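Local coordinates for protein Afp1 (Serratia entomophila, PDB 6RBN) that probably builds the inner tube of the anti-feeding prophage, a contractile injection system, as a helical stack of subunits inside the sheath, at residues G73-Y78 against A133-T138; I43-R46 against W52-M55; Y12-Y17 against I96-E101; F19-G24 against V28-A33. All blocks are in the same frame, centred on the assembly; numbering follows the deposited sequence.

Interaction 1. Residues G73-Y78 against A133-T138; sequences GKNAMY and AVQQIT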
loop_
_atom_site.group_PDB
_atom_site.type_symbol
_atom_site.label_atom_id
_atom_site.label_comp_id
_atom_site.label_asym_id
_atom_site.label_seq_id
_atom_site.Cartn_x
_atom_site.Cartn_y
_atom_site.Cartn_z
ATOM N N GLY A 73 16.979 37.757 -28.949
ATOM C CA GLY A 73 17.733 38.885 -29.457
ATOM C C GLY A 73 18.465 38.576 -30.746
ATOM O O GLY A 73 17.888 38.002 -31.669
ATOM N N LYS A 74 19.733 38.958 -30.831
ATOM C CA LYS A 74 20.570 38.609 -31.967
ATOM C C LYS A 74 21.463 37.437 -31.602
ATOM O O LYS A 74 21.806 37.237 -30.439
ATOM C CB LYS A 74 21.402 39.808 -32.433
ATOM C CG LYS A 74 22.437 40.294 -31.432
ATOM C CD LYS A 74 23.169 41.522 -31.951
ATOM C CE LYS A 74 24.077 41.174 -33.120
ATOM N NZ LYS A 74 25.200 40.296 -32.698
ATOM N N ASN A 75 21.826 36.652 -32.606
ATOM C CA ASN A 75 22.584 35.423 -32.396
ATOM C C ASN A 75 24.065 35.724 -32.544
ATOM O O ASN A 75 24.576 35.761 -33.659
ATOM C CB ASN A 75 22.122 34.352 -33.385
ATOM C CG ASN A 75 22.386 32.938 -32.904
ATOM O OD1 ASN A 75 21.846 31.987 -33.459
ATOM N ND2 ASN A 75 23.201 32.793 -31.867
ATOM N N ALA A 76 24.751 35.895 -31.412
ATOM C CA ALA A 76 26.147 36.315 -31.432
ATOM C C ALA A 76 27.077 35.221 -31.928
ATOM O O ALA A 76 28.142 35.524 -32.476
ATOM C CB ALA A 76 26.573 36.773 -30.041
ATOM N N MET A 77 26.706 33.958 -31.753
ATOM C CA MET A 77 27.465 32.856 -32.318
ATOM C C MET A 77 27.221 32.682 -33.807
ATOM O O MET A 77 27.982 31.965 -34.462
ATOM C CB MET A 77 27.131 31.544 -31.600
ATOM C CG MET A 77 27.505 31.503 -30.127
ATOM S SD MET A 77 29.259 31.730 -29.796
ATOM C CE MET A 77 29.278 33.399 -29.140
ATOM N N TYR A 78 26.181 33.308 -34.351
ATOM C CA TYR A 78 25.933 33.219 -35.782
ATOM C C TYR A 78 26.734 34.245 -36.567
ATOM O O TYR A 78 27.269 33.919 -37.628
ATOM C CB TYR A 78 24.447 33.379 -36.077
ATOM C CG TYR A 78 24.128 33.405 -37.547
ATOM C CD1 TYR A 78 24.223 32.259 -38.316
ATOM C CD2 TYR A 78 23.717 34.578 -38.163
ATOM C CE1 TYR A 78 23.930 32.279 -39.660
ATOM C CE2 TYR A 78 23.421 34.608 -39.504
ATOM C CZ TYR A 78 23.529 33.457 -40.244
ATOM O OH TYR A 78 23.233 33.488 -41.581
ATOM N N ALA A 133 15.439 25.273 -27.485
ATOM C CA ALA A 133 16.257 25.385 -28.685
ATOM C C ALA A 133 17.695 25.660 -28.268
ATOM O O ALA A 133 18.007 26.749 -27.780
ATOM C CB ALA A 133 15.717 26.490 -29.587
ATOM N N VAL A 134 18.568 24.676 -28.458
ATOM C CA VAL A 134 19.955 24.745 -28.015
ATOM C C VAL A 134 20.863 24.632 -29.227
ATOM O O VAL A 134 20.897 23.590 -29.890
ATOM C CB VAL A 134 20.288 23.650 -26.989
ATOM C CG1 VAL A 134 21.771 23.635 -26.694
ATOM C CG2 VAL A 134 19.516 23.873 -25.711
ATOM N N GLN A 135 21.598 25.700 -29.510
ATOM C CA GLN A 135 22.662 25.657 -30.495
ATOM C C GLN A 135 23.912 25.047 -29.885
ATOM O O GLN A 135 24.143 25.138 -28.681
ATOM C CB GLN A 135 22.971 27.055 -31.008
ATOM C CG GLN A 135 21.899 27.632 -31.885
ATOM C CD GLN A 135 22.178 29.063 -32.248
ATOM O OE1 GLN A 135 23.112 29.673 -31.731
ATOM N NE2 GLN A 135 21.378 29.613 -33.151
ATOM N N GLN A 136 24.728 24.432 -30.732
ATOM C CA GLN A 136 25.924 23.718 -30.299
ATOM C C GLN A 136 27.047 24.025 -31.280
ATOM O O GLN A 136 27.027 23.551 -32.419
ATOM C CB GLN A 136 25.636 22.221 -30.193
ATOM C CG GLN A 136 26.783 21.328 -29.768
ATOM C CD GLN A 136 27.453 20.657 -30.952
ATOM O OE1 GLN A 136 26.827 20.435 -31.985
ATOM N NE2 GLN A 136 28.714 20.303 -30.799
ATOM N N ILE A 137 28.015 24.822 -30.838
ATOM C CA ILE A 137 29.108 25.302 -31.675
ATOM C C ILE A 137 30.377 24.535 -31.328
ATOM O O ILE A 137 30.637 24.235 -30.156
ATOM C CB ILE A 137 29.281 26.834 -31.524
ATOM C CG1 ILE A 137 30.337 27.391 -32.477
ATOM C CG2 ILE A 137 29.557 27.258 -30.088
ATOM C CD1 ILE A 137 30.281 28.887 -32.615
ATOM N N THR A 138 31.138 24.157 -32.351
ATOM C CA THR A 138 32.434 23.533 -32.156
ATOM C C THR A 138 33.526 24.484 -32.618
ATOM O O THR A 138 33.366 25.212 -33.598
ATOM C CB THR A 138 32.578 22.212 -32.903
ATOM O OG1 THR A 138 32.458 22.443 -34.308
ATOM C CG2 THR A 138 31.518 21.234 -32.467
#
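In the antiparallel β-sheet of this tail-tube fold, related to T4 gp19, N75 and Q135 tie the loop after strand 63-69 to strand 134-140 by a pair of facing side-chain amides. The two side chains reach each other from opposite directions, and their amide planes lie only 18° apart, so each can offer one N-H and one carbonyl oxygen to the other. N75 ND2 donates to Q135 OE1 over 3.1 Å; the donor lies in the carbonyl plane on a lone pair of OE1, and the acceptor is also in the amide plane of N75. The return bond runs from Q135 NE2 to N75 OD1, but its modelled 2.4 Å is too short to be taken literally. Q135 reaches across because its chain is stretched beyond CG (chi2 174°); with N75 CG anti to the backbone N (chi1 -156°), the asparagine amide is carried toward Q135. The paired arrangement would limit rotation of both amides. Beside the polar pair, M77 sets out toward the strand, then bends at chi2 and chi3, and its end turns away. Its SD passes 4.1 Å from CD1 of I137, the two side chains crossing at about a right angle. The Y78 N to N75 O backbone hydrogen bond (3.0 Å) closes a turn in the loop. Around this buried contact, T148 and I146 of a neighbouring subunit pack on N75 and Q135. Strand 134-140 lies between strands 63-69 and 109-121: I137 packs on L66 of the first and on P117 and L120 of the second.

Interaction 2. Residues I43-R46 against W52-M55; sequences IEYR and WFKM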
loop_
_atom_site.group_PDB
_atom_site.type_symbol
_atom_site.label_atom_id
_atom_site.label_comp_id
_atom_site.label_asym_id
_atom_site.label_seq_id
_atom_site.Cartn_x
_atom_site.Cartn_y
_atom_site.Cartn_z
ATOM N N ILE A 43 55.958 8.629 -30.110
ATOM C CA ILE A 43 56.988 8.177 -31.034
ATOM C C ILE A 43 57.729 7.024 -30.374
ATOM O O ILE A 43 58.162 7.140 -29.224
ATOM C CB ILE A 43 57.952 9.319 -31.398
ATOM C CG1 ILE A 43 57.197 10.469 -32.050
ATOM C CG2 ILE A 43 59.031 8.835 -32.338
ATOM C CD1 ILE A 43 58.022 11.716 -32.193
ATOM N N GLU A 44 57.867 5.914 -31.093
ATOM C CA GLU A 44 58.494 4.718 -30.557
ATOM C C GLU A 44 59.636 4.273 -31.456
ATOM O O GLU A 44 59.633 4.527 -32.663
ATOM C CB GLU A 44 57.488 3.582 -30.402
ATOM C CG GLU A 44 56.432 3.850 -29.359
ATOM C CD GLU A 44 55.434 2.724 -29.235
ATOM O OE1 GLU A 44 55.492 1.778 -30.046
ATOM O OE2 GLU A 44 54.586 2.785 -28.323
ATOM N N TYR A 45 60.613 3.601 -30.854
ATOM C CA TYR A 45 61.764 3.097 -31.588
ATOM C C TYR A 45 62.296 1.848 -30.905
ATOM O O TYR A 45 62.611 1.876 -29.713
ATOM C CB TYR A 45 62.865 4.157 -31.693
ATOM C CG TYR A 45 64.103 3.675 -32.413
ATOM C CD1 TYR A 45 64.123 3.539 -33.792
ATOM C CD2 TYR A 45 65.251 3.349 -31.707
ATOM C CE1 TYR A 45 65.251 3.094 -34.444
ATOM C CE2 TYR A 45 66.376 2.901 -32.348
ATOM C CZ TYR A 45 66.372 2.776 -33.714
ATOM O OH TYR A 45 67.501 2.331 -34.353
ATOM N N ARG A 46 62.397 0.763 -31.661
ATOM C CA ARG A 46 62.940 -0.491 -31.168
ATOM C C ARG A 46 64.102 -0.927 -32.041
ATOM O O ARG A 46 64.059 -0.782 -33.264
ATOM C CB ARG A 46 61.876 -1.588 -31.141
ATOM C CG ARG A 46 60.906 -1.437 -30.008
ATOM C CD ARG A 46 59.808 -2.466 -30.039
ATOM N NE ARG A 46 58.815 -2.181 -31.061
ATOM C CZ ARG A 46 57.748 -2.937 -31.279
ATOM N NH1 ARG A 46 57.540 -4.005 -30.526
ATOM N NH2 ARG A 46 56.881 -2.619 -32.225
ATOM N N TRP A 52 63.670 -0.424 -26.103
ATOM C CA TRP A 52 62.482 0.283 -26.553
ATOM C C TRP A 52 62.646 1.731 -26.120
ATOM O O TRP A 52 62.977 1.996 -24.960
ATOM C CB TRP A 52 61.213 -0.263 -25.910
ATOM C CG TRP A 52 59.968 -0.033 -26.704
ATOM C CD1 TRP A 52 59.492 1.159 -27.134
ATOM C CD2 TRP A 52 58.919 -0.979 -26.913
ATOM N NE1 TRP A 52 58.275 0.995 -27.741
ATOM C CE2 TRP A 52 57.891 -0.311 -27.599
ATOM C CE3 TRP A 52 58.772 -2.340 -26.634
ATOM C CZ2 TRP A 52 56.734 -0.957 -28.013
ATOM C CZ3 TRP A 52 57.624 -2.976 -27.052
ATOM C CH2 TRP A 52 56.620 -2.286 -27.733
ATOM N N PHE A 53 62.405 2.667 -27.028
ATOM C CA PHE A 53 62.474 4.088 -26.709
ATOM C C PHE A 53 61.097 4.697 -26.910
ATOM O O PHE A 53 60.586 4.713 -28.031
ATOM C CB PHE A 53 63.507 4.803 -27.577
ATOM C CG PHE A 53 64.920 4.397 -27.297
ATOM C CD1 PHE A 53 65.596 4.914 -26.211
ATOM C CD2 PHE A 53 65.575 3.506 -28.126
ATOM C CE1 PHE A 53 66.895 4.551 -25.952
ATOM C CE2 PHE A 53 66.877 3.137 -27.870
ATOM C CZ PHE A 53 67.535 3.663 -26.781
ATOM N N LYS A 54 60.507 5.209 -25.834
ATOM C CA LYS A 54 59.177 5.799 -25.879
ATOM C C LYS A 54 59.285 7.285 -25.579
ATOM O O LYS A 54 59.913 7.678 -24.594
ATOM C CB LYS A 54 58.252 5.121 -24.878
ATOM C CG LYS A 54 58.171 3.644 -25.100
ATOM C CD LYS A 54 57.245 2.963 -24.137
ATOM C CE LYS A 54 57.291 1.483 -24.367
ATOM N NZ LYS A 54 58.618 0.945 -23.988
ATOM N N MET A 55 58.673 8.101 -26.427
ATOM C CA MET A 55 58.826 9.545 -26.384
ATOM C C MET A 55 57.475 10.196 -26.613
ATOM O O MET A 55 56.630 9.639 -27.321
ATOM C CB MET A 55 59.804 10.031 -27.466
ATOM C CG MET A 55 61.246 9.637 -27.248
ATOM S SD MET A 55 62.276 10.091 -28.640
ATOM C CE MET A 55 61.836 8.791 -29.780
#
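R46 and W52 stack at the end of a two-stranded antiparallel β-hairpin, strands 38-46 and 52-56, which extends far from the centre of the chain as a largely exposed arm. I43 with M55 and Y45 with F53 are hydrogen-bonded pairs, the F53 N to Y45 O bond measuring 2.8 Å; E44 with K54 and R46 with W52 are the non-hydrogen-bonded pairs. On the face carrying Y45 and F53, the two aromatic side chains lie alongside and point the same way, with Y45 CD2 3.6 Å from F53 CD2 at the edge of the tyrosine ring. Farther along that face, I43 CG2 touches M55 CE at 3.8 Å. The other face carries charged side chains round the indole of W52: E44 brings OE1 to its rim, the carboxylate turned 81° from the ring plane. Another subunit supplies K91, whose NZ bonds to K54 O, and R59, which packs on W52. K54 NZ lies on one face of the indole, offset toward the rim. R46 lies over the opposite face, on the six-membered ring: CD is 3.5 Å from its centroid, and the guanidinium, bent round at chi3, continues as a cation-pi stack with CZ 4.2 Å from that centroid.

Interaction 3. Residues Y12-Y17 against I96-E101; sequences YPIPTY and ISLTNE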
loop_
_atom_site.group_PDB
_atom_site.type_symbol
_atom_site.label_atom_id
_atom_site.label_comp_id
_atom_site.label_asym_id
_atom_site.label_seq_id
_atom_site.Cartn_x
_atom_site.Cartn_y
_atom_site.Cartn_z
ATOM N N TYR A 12 38.378 20.971 -0.420
ATOM C CA TYR A 12 37.416 20.081 -1.064
ATOM C C TYR A 12 37.437 20.268 -2.578
ATOM O O TYR A 12 37.776 21.358 -3.050
ATOM C CB TYR A 12 35.978 20.290 -0.552
ATOM C CG TYR A 12 35.673 19.713 0.817
ATOM C CD1 TYR A 12 36.672 19.178 1.615
ATOM C CD2 TYR A 12 34.363 19.591 1.251
ATOM C CE1 TYR A 12 36.385 18.630 2.844
ATOM C CE2 TYR A 12 34.065 19.033 2.473
ATOM C CZ TYR A 12 35.079 18.553 3.264
ATOM O OH TYR A 12 34.785 17.996 4.483
ATOM N N PRO A 13 37.099 19.238 -3.361
ATOM C CA PRO A 13 37.102 19.386 -4.821
ATOM C C PRO A 13 36.015 20.332 -5.303
ATOM O O PRO A 13 35.054 20.650 -4.604
ATOM C CB PRO A 13 36.854 17.964 -5.323
ATOM C CG PRO A 13 37.230 17.095 -4.223
ATOM C CD PRO A 13 36.896 17.830 -2.980
ATOM N N ILE A 14 36.183 20.784 -6.535
ATOM C CA ILE A 14 35.344 21.817 -7.136
ATOM C C ILE A 14 34.334 21.136 -8.051
ATOM O O ILE A 14 34.724 20.288 -8.857
ATOM C CB ILE A 14 36.184 22.838 -7.920
ATOM C CG1 ILE A 14 37.239 23.453 -7.006
ATOM C CG2 ILE A 14 35.305 23.934 -8.472
ATOM C CD1 ILE A 14 38.291 24.218 -7.739
ATOM N N PRO A 15 33.047 21.451 -7.946
ATOM C CA PRO A 15 32.070 20.880 -8.877
ATOM C C PRO A 15 32.101 21.557 -10.240
ATOM O O PRO A 15 32.786 22.558 -10.449
ATOM C CB PRO A 15 30.735 21.117 -8.170
ATOM C CG PRO A 15 30.977 22.296 -7.317
ATOM C CD PRO A 15 32.393 22.198 -6.860
ATOM N N THR A 16 31.332 20.997 -11.174
ATOM C CA THR A 16 31.369 21.402 -12.573
ATOM C C THR A 16 30.288 22.399 -12.959
ATOM O O THR A 16 30.397 23.015 -14.022
ATOM C CB THR A 16 31.218 20.191 -13.496
ATOM O OG1 THR A 16 29.966 19.547 -13.234
ATOM C CG2 THR A 16 32.322 19.212 -13.292
ATOM N N TYR A 17 29.245 22.568 -12.156
ATOM C CA TYR A 17 28.052 23.257 -12.621
ATOM C C TYR A 17 28.159 24.773 -12.571
ATOM O O TYR A 17 27.193 25.454 -12.925
ATOM C CB TYR A 17 26.822 22.790 -11.829
ATOM C CG TYR A 17 26.845 23.058 -10.341
ATOM C CD1 TYR A 17 27.351 22.118 -9.458
ATOM C CD2 TYR A 17 26.331 24.237 -9.815
ATOM C CE1 TYR A 17 27.362 22.354 -8.100
ATOM C CE2 TYR A 17 26.346 24.481 -8.465
ATOM C CZ TYR A 17 26.861 23.535 -7.616
ATOM O OH TYR A 17 26.871 23.775 -6.266
ATOM N N ILE A 96 37.451 29.615 -19.733
ATOM C CA ILE A 96 36.391 28.934 -19.003
ATOM C C ILE A 96 36.867 28.777 -17.567
ATOM O O ILE A 96 37.814 28.029 -17.300
ATOM C CB ILE A 96 36.035 27.581 -19.625
ATOM C CG1 ILE A 96 35.513 27.784 -21.044
ATOM C CG2 ILE A 96 34.994 26.879 -18.795
ATOM C CD1 ILE A 96 35.342 26.513 -21.815
ATOM N N SER A 97 36.212 29.473 -16.646
ATOM C CA SER A 97 36.670 29.600 -15.270
ATOM C C SER A 97 35.685 28.924 -14.330
ATOM O O SER A 97 34.510 29.291 -14.305
ATOM C CB SER A 97 36.797 31.074 -14.882
ATOM O OG SER A 97 37.683 31.769 -15.733
ATOM N N LEU A 98 36.162 27.961 -13.543
ATOM C CA LEU A 98 35.369 27.463 -12.424
ATOM C C LEU A 98 35.255 28.557 -11.374
ATOM O O LEU A 98 36.264 29.112 -10.932
ATOM C CB LEU A 98 35.983 26.201 -11.828
ATOM C CG LEU A 98 35.820 24.938 -12.666
ATOM C CD1 LEU A 98 36.556 23.787 -12.032
ATOM C CD2 LEU A 98 34.356 24.615 -12.790
ATOM N N THR A 99 34.029 28.865 -10.979
ATOM C CA THR A 99 33.729 30.129 -10.336
ATOM C C THR A 99 33.077 29.862 -8.982
ATOM O O THR A 99 32.554 28.777 -8.722
ATOM C CB THR A 99 32.817 30.964 -11.260
ATOM O OG1 THR A 99 33.310 30.859 -12.597
ATOM C CG2 THR A 99 32.856 32.443 -10.932
ATOM N N ASN A 100 33.144 30.865 -8.110
ATOM C CA ASN A 100 32.392 30.932 -6.868
ATOM C C ASN A 100 30.887 30.986 -7.168
ATOM O O ASN A 100 30.461 31.209 -8.306
ATOM C CB ASN A 100 32.845 32.164 -6.086
ATOM C CG ASN A 100 32.479 32.114 -4.632
ATOM O OD1 ASN A 100 31.850 31.165 -4.168
ATOM N ND2 ASN A 100 32.878 33.140 -3.892
ATOM N N GLU A 101 30.074 30.783 -6.126
ATOM C CA GLU A 101 28.622 30.827 -6.285
ATOM C C GLU A 101 28.139 32.216 -6.683
ATOM O O GLU A 101 27.323 32.361 -7.600
ATOM C CB GLU A 101 27.936 30.376 -4.998
ATOM C CG GLU A 101 26.417 30.457 -5.046
ATOM C CD GLU A 101 25.792 29.483 -6.027
ATOM O OE1 GLU A 101 26.359 28.395 -6.243
ATOM O OE2 GLU A 101 24.733 29.815 -6.598
#
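I14 and L98 meet at a slant, methyl branch against methyl branch. Both side chains leave the backbone toward the other segment. In I14 it is CG2, the branch anti to the backbone N, that makes the contact: it lies 3.8 Å from L98 CD1 and 4.1 Å from L98 CB. The second leucine methyl is used differently. CD2 runs up against the backbone of 12-17, 3.5 Å from P15 O and 4.4 Å from T16 CA, so the forked end of L98 spans a side chain with one branch and the main chain with the other. No hydrogen bond joins the segments; the contact is van der Waals packing of L98 on I14 and on the main chain at P15 and T16. It fastens the connection between helix 8-11 and strand 19-23 over the end of strand 92-99, within the antiparallel sheet of the tail-tube fold. F125 of a neighbouring subunit packs on L98, and F53 of a different subunit meets the Y12 ring edge-to-face. Where the strand ends, polar groups fold back on their own backbone: T99 OG1 bonds to S97 O over 2.6 Å, from above the carbonyl plane. Beyond it the chain turns, with E101 N donating to N100 OD1 (2.7 Å), and the carboxylate of E101 forms a salt bridge through OE1 with R18 NH1.

Interaction 4. Residues F19-G24 against V28-A33; sequences FIVTLG and VPFTSA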
loop_
_atom_site.group_PDB
_atom_site.type_symbol
_atom_site.label_atom_id
_atom_site.label_comp_id
_atom_site.label_asym_id
_atom_site.label_seq_id
_atom_site.Cartn_x
_atom_site.Cartn_y
_atom_site.Cartn_z
ATOM N N PHE A 19 30.423 27.868 -13.999
ATOM C CA PHE A 19 31.500 28.248 -14.893
ATOM C C PHE A 19 31.087 29.472 -15.688
ATOM O O PHE A 19 29.936 29.599 -16.105
ATOM C CB PHE A 19 31.897 27.088 -15.826
ATOM C CG PHE A 19 30.801 26.630 -16.748
ATOM C CD1 PHE A 19 29.880 25.684 -16.335
ATOM C CD2 PHE A 19 30.725 27.103 -18.048
ATOM C CE1 PHE A 19 28.887 25.258 -17.179
ATOM C CE2 PHE A 19 29.734 26.678 -18.894
ATOM C CZ PHE A 19 28.818 25.754 -18.458
ATOM N N ILE A 20 32.036 30.375 -15.895
ATOM C CA ILE A 20 31.828 31.514 -16.773
ATOM C C ILE A 20 32.713 31.339 -17.996
ATOM O O ILE A 20 33.798 30.755 -17.924
ATOM C CB ILE A 20 32.098 32.862 -16.068
ATOM C CG1 ILE A 20 33.522 32.929 -15.526
ATOM C CG2 ILE A 20 31.103 33.080 -14.951
ATOM C CD1 ILE A 20 33.909 34.289 -15.031
ATOM N N VAL A 21 32.224 31.814 -19.135
ATOM C CA VAL A 21 32.917 31.675 -20.408
ATOM C C VAL A 21 33.136 33.073 -20.960
ATOM O O VAL A 21 32.192 33.720 -21.428
ATOM C CB VAL A 21 32.141 30.803 -21.401
ATOM C CG1 VAL A 21 32.857 30.758 -22.733
ATOM C CG2 VAL A 21 31.966 29.400 -20.862
ATOM N N THR A 22 34.372 33.551 -20.887
ATOM C CA THR A 22 34.754 34.818 -21.497
ATOM C C THR A 22 35.198 34.529 -22.923
ATOM O O THR A 22 36.261 33.942 -23.142
ATOM C CB THR A 22 35.861 35.498 -20.700
ATOM O OG1 THR A 22 35.411 35.731 -19.362
ATOM C CG2 THR A 22 36.219 36.821 -21.334
ATOM N N LEU A 23 34.389 34.938 -23.887
ATOM C CA LEU A 23 34.575 34.585 -25.291
ATOM C C LEU A 23 35.096 35.825 -26.011
ATOM O O LEU A 23 34.328 36.674 -26.457
ATOM C CB LEU A 23 33.264 34.061 -25.874
ATOM C CG LEU A 23 33.235 33.406 -27.250
ATOM C CD1 LEU A 23 32.269 32.252 -27.220
ATOM C CD2 LEU A 23 32.817 34.388 -28.315
ATOM N N GLY A 24 36.417 35.926 -26.109
ATOM C CA GLY A 24 37.034 37.082 -26.718
ATOM C C GLY A 24 37.172 38.225 -25.739
ATOM O O GLY A 24 38.071 38.228 -24.895
ATOM N N VAL A 28 29.769 35.264 -22.441
ATOM C CA VAL A 28 28.567 34.715 -23.054
ATOM C C VAL A 28 28.105 33.545 -22.193
ATOM O O VAL A 28 28.922 32.689 -21.831
ATOM C CB VAL A 28 28.830 34.285 -24.506
ATOM C CG1 VAL A 28 27.591 33.669 -25.116
ATOM C CG2 VAL A 28 29.296 35.466 -25.335
ATOM N N PRO A 29 26.829 33.478 -21.814
ATOM C CA PRO A 29 26.362 32.369 -20.975
ATOM C C PRO A 29 26.198 31.091 -21.788
ATOM O O PRO A 29 25.508 31.075 -22.808
ATOM C CB PRO A 29 25.009 32.864 -20.457
ATOM C CG PRO A 29 25.050 34.340 -20.631
ATOM C CD PRO A 29 25.839 34.563 -21.874
ATOM N N PHE A 30 26.826 30.017 -21.323
ATOM C CA PHE A 30 26.733 28.716 -21.968
ATOM C C PHE A 30 26.211 27.675 -20.991
ATOM O O PHE A 30 26.283 27.840 -19.773
ATOM C CB PHE A 30 28.087 28.272 -22.528
ATOM C CG PHE A 30 28.509 29.021 -23.750
ATOM C CD1 PHE A 30 28.023 28.666 -24.991
ATOM C CD2 PHE A 30 29.382 30.085 -23.661
ATOM C CE1 PHE A 30 28.404 29.354 -26.119
ATOM C CE2 PHE A 30 29.768 30.773 -24.787
ATOM C CZ PHE A 30 29.276 30.408 -26.014
ATOM N N THR A 31 25.684 26.589 -21.551
ATOM C CA THR A 31 25.167 25.473 -20.775
ATOM C C THR A 31 26.223 24.396 -20.572
ATOM O O THR A 31 26.400 23.893 -19.460
ATOM C CB THR A 31 23.947 24.877 -21.471
ATOM O OG1 THR A 31 22.984 25.908 -21.681
ATOM C CG2 THR A 31 23.319 23.794 -20.622
ATOM N N SER A 32 26.926 24.034 -21.639
ATOM C CA SER A 32 27.936 22.994 -21.591
ATOM C C SER A 32 29.241 23.519 -22.168
ATOM O O SER A 32 29.265 24.500 -22.910
ATOM C CB SER A 32 27.496 21.746 -22.357
ATOM O OG SER A 32 26.344 21.168 -21.774
ATOM N N ALA A 33 30.325 22.838 -21.809
ATOM C CA ALA A 33 31.655 23.156 -22.320
ATOM C C ALA A 33 32.500 21.903 -22.169
ATOM O O ALA A 33 32.803 21.502 -21.044
ATOM C CB ALA A 33 32.266 24.325 -21.564
#
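F30 lies across V21 and L23 where the chain, after the tight turn linking strands 19-23 and 26-27 as a β-hairpin, swings toward strand 32-34. Its CB is 4.3 Å from F19 CE2. Beyond CG, set opposite the carbonyl carbon by chi1 of -73°, the ring crosses both aliphatic side chains at about a right angle. CD2 reaches V21 first, 3.6 Å from CB, and CE2 touches V21 CG1 at 3.7 Å. At the tip, CZ meets L23 CD1, also at 3.7 Å, the methyl standing at the ring's edge near its plane. M77, from the loop before helix 78-81, packs on F30 and L23 as well. Near the turn, V28 N donates to V21 O over 3.0 Å, and V28 CG2 approaches L23 CB at 4.2 Å. At the far end of the segment, S32 and A33 pair in an antiparallel ladder with a strand of a neighbouring subunit, carrying the sheet across the interface. F19 stands beside this junction: CE2 comes 4.4 Å from A33 CB, and the ring presents its edge to the T31 backbone, CZ lying 3.2 Å from T31 O.

Interactions 1, 3 and 4 are buried and reach the same antiparallel sheet, whereas interaction 2 is a surface contact on an outlying hairpin, its centre about 40 Å from that of interaction 4. Interactions 1 and 4 share an apolar core: M77 CE lies 3.7 Å from L23 CD1. Interactions 3 and 4 adjoin through neighbouring strands 92-99 and 19-23, with a probable hydrogen bond from S97 N to I20 O. Chemistry follows position: interaction 3 has no hydrogen bond across its segments and rests on aliphatic contacts, interaction 4 adds one backbone bond to aromatic packing, interaction 1 pairs two amides, and interaction 2 combines a regular ladder with a charged-aromatic stack.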